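Local atomic coordinates of putative prolyl-tRNA synthetase (Leishmania major, PDB entry 5XIL), a protein that probably attaches L-proline to tRNA(Pro) at the expense of ATP, this chain carrying the class II catalytic core, the anticodon-binding domain and the C-terminal zinc-binding region. Residues V372-A377 / H399-A404. Sequence-based numbering, arbitrary orientation.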
loop_
_atom_site.group_PDB
_atom_site.type_symbol
_atom_site.label_atom_id
_atom_site.label_comp_id
_atom_site.label_asym_id
_atom_site.label_seq_id
_atom_site.Cartn_x
_atom_site.Cartn_y
_atom_site.Cartn_z
ATOM N N VAL A 372 -20.580 18.419 16.220
ATOM C CA VAL A 372 -20.599 17.185 15.426
ATOM C C VAL A 372 -21.119 17.452 14.016
ATOM O O VAL A 372 -22.239 17.972 13.828
ATOM C CB VAL A 372 -21.517 16.148 16.084
ATOM C CG1 VAL A 372 -21.460 14.856 15.371
ATOM C CG2 VAL A 372 -21.141 15.979 17.538
ATOM N N ARG A 373 -20.272 17.216 13.011
ATOM C CA ARG A 373 -20.578 17.581 11.666
ATOM C C ARG A 373 -21.844 16.876 11.061
ATOM O O ARG A 373 -22.687 17.537 10.413
ATOM C CB ARG A 373 -19.388 17.331 10.768
ATOM C CG ARG A 373 -19.625 17.597 9.268
ATOM C CD ARG A 373 -19.922 19.016 8.900
ATOM N NE ARG A 373 -20.139 19.152 7.469
ATOM C CZ ARG A 373 -21.277 18.947 6.849
ATOM N NH1 ARG A 373 -22.415 18.691 7.525
ATOM N NH2 ARG A 373 -21.292 19.051 5.552
ATOM N N HIS A 374 -21.987 15.599 11.241
ATOM C CA HIS A 374 -23.069 14.906 10.540
ATOM C C HIS A 374 -24.435 15.358 11.067
ATOM O O HIS A 374 -25.319 15.496 10.295
ATOM C CB HIS A 374 -22.898 13.392 10.591
ATOM C CG HIS A 374 -23.205 12.788 11.917
ATOM N ND1 HIS A 374 -24.427 12.231 12.204
ATOM C CD2 HIS A 374 -22.456 12.665 13.040
ATOM C CE1 HIS A 374 -24.406 11.765 13.437
ATOM N NE2 HIS A 374 -23.231 12.036 13.972
ATOM N N SER A 375 -24.548 15.603 12.379
ATOM C CA SER A 375 -25.834 15.812 13.057
ATOM C C SER A 375 -26.049 17.271 13.420
ATOM O O SER A 375 -27.181 17.665 13.631
ATOM C CB SER A 375 -25.929 14.963 14.328
ATOM O OG SER A 375 -24.939 15.417 15.223
ATOM N N GLY A 376 -24.985 18.071 13.466
ATOM C CA GLY A 376 -25.054 19.434 13.919
ATOM C C GLY A 376 -25.188 19.506 15.414
ATOM O O GLY A 376 -25.295 20.576 15.975
ATOM N N ALA A 377 -25.086 18.400 16.103
ATOM C CA ALA A 377 -25.206 18.432 17.557
ATOM C C ALA A 377 -24.005 19.099 18.217
ATOM O O ALA A 377 -22.918 19.132 17.663
ATOM C CB ALA A 377 -25.362 17.041 18.072
ATOM N N HIS A 399 -19.527 7.265 13.564
ATOM C CA HIS A 399 -19.605 6.155 12.587
ATOM C C HIS A 399 -20.959 5.441 12.651
ATOM O O HIS A 399 -21.659 5.260 11.605
ATOM C CB HIS A 399 -18.530 5.110 12.794
ATOM C CG HIS A 399 -18.591 3.988 11.808
ATOM N ND1 HIS A 399 -18.019 4.087 10.545
ATOM C CD2 HIS A 399 -19.254 2.810 11.829
ATOM C CE1 HIS A 399 -18.284 2.984 9.862
ATOM N NE2 HIS A 399 -19.067 2.213 10.596
ATOM N N ALA A 400 -21.334 5.035 13.851
ATOM C CA ALA A 400 -22.556 4.305 14.052
ATOM C C ALA A 400 -23.775 5.066 13.563
ATOM O O ALA A 400 -24.677 4.472 12.944
ATOM C CB ALA A 400 -22.740 3.854 15.526
ATOM N N GLN A 401 -23.847 6.329 13.872
ATOM C CA GLN A 401 -24.963 7.127 13.501
ATOM C C GLN A 401 -25.060 7.359 11.986
ATOM O O GLN A 401 -26.125 7.344 11.411
ATOM C CB GLN A 401 -24.937 8.425 14.298
ATOM C CG GLN A 401 -25.134 8.182 15.795
ATOM C CD GLN A 401 -25.245 9.448 16.622
ATOM O OE1 GLN A 401 -25.950 10.338 16.281
ATOM N NE2 GLN A 401 -24.588 9.477 17.740
ATOM N N MET A 402 -23.918 7.587 11.369
ATOM C CA MET A 402 -23.914 7.824 9.932
ATOM C C MET A 402 -24.389 6.580 9.207
ATOM O O MET A 402 -25.114 6.697 8.180
ATOM C CB MET A 402 -22.475 8.170 9.454
ATOM C CG MET A 402 -22.044 9.570 9.816
ATOM S SD MET A 402 -20.369 9.947 9.282
ATOM C CE MET A 402 -20.621 9.944 7.474
ATOM N N TYR A 403 -23.915 5.436 9.658
ATOM C CA TYR A 403 -24.279 4.140 9.066
ATOM C C TYR A 403 -25.779 3.946 9.235
ATOM O O TYR A 403 -26.488 3.602 8.277
ATOM C CB TYR A 403 -23.476 3.010 9.632
ATOM C CG TYR A 403 -23.916 1.690 9.091
ATOM C CD1 TYR A 403 -23.578 1.308 7.785
ATOM C CD2 TYR A 403 -24.771 0.874 9.811
ATOM C CE1 TYR A 403 -24.059 0.109 7.250
ATOM C CE2 TYR A 403 -25.313 -0.274 9.257
ATOM C CZ TYR A 403 -24.903 -0.667 7.977
ATOM O OH TYR A 403 -25.382 -1.819 7.430
ATOM N N ALA A 404 -26.261 4.187 10.454
ATOM C CA ALA A 404 -27.688 3.994 10.749
ATOM C C ALA A 404 -28.595 4.859 9.921
ATOM O O ALA A 404 -29.617 4.361 9.392
ATOM C CB ALA A 404 -27.965 4.148 12.300
HETATM O O HOH W 1 -24.935 13.341 16.863
#
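S375 OG is gripped from two directions: it accepts the backbone N-H of A377 at 3.1 Å, closing an ST turn, and it hydrogen-bonds a water at 2.6 Å. That water donates to Q401 OE1 at 3.2 Å, so the polar link between turn and helix is made through solvent. Beside this bridge the H374 ring meets Q401 directly. H374 CE1 lies 3.5 Å from Q401 CB, an oblique approach, while Q401 OE1 comes up in the ring plane at the edge, also 3.5 Å from CE1. Amide and imidazole planes stand nearly perpendicular, 86° apart. M402 adds a second apolar contact: its CG sits over one face of the ring, 4.0 Å from H374 CG, and SD is farther off and oblique. Set between backbone N and carbonyl carbon (chi1 74°), H374 CG stands the ring between M402 CG and S375 CB, which lies 3.6 Å above the opposite face, offset toward the rim. V398 also touches H374. The turn is the hairpin connection between antiparallel strands 367-372 and 378-382, at one side of the five-stranded mixed sheet of the anticodon-binding domain; it rests against the long helix 387-412, which follows strand 378-382.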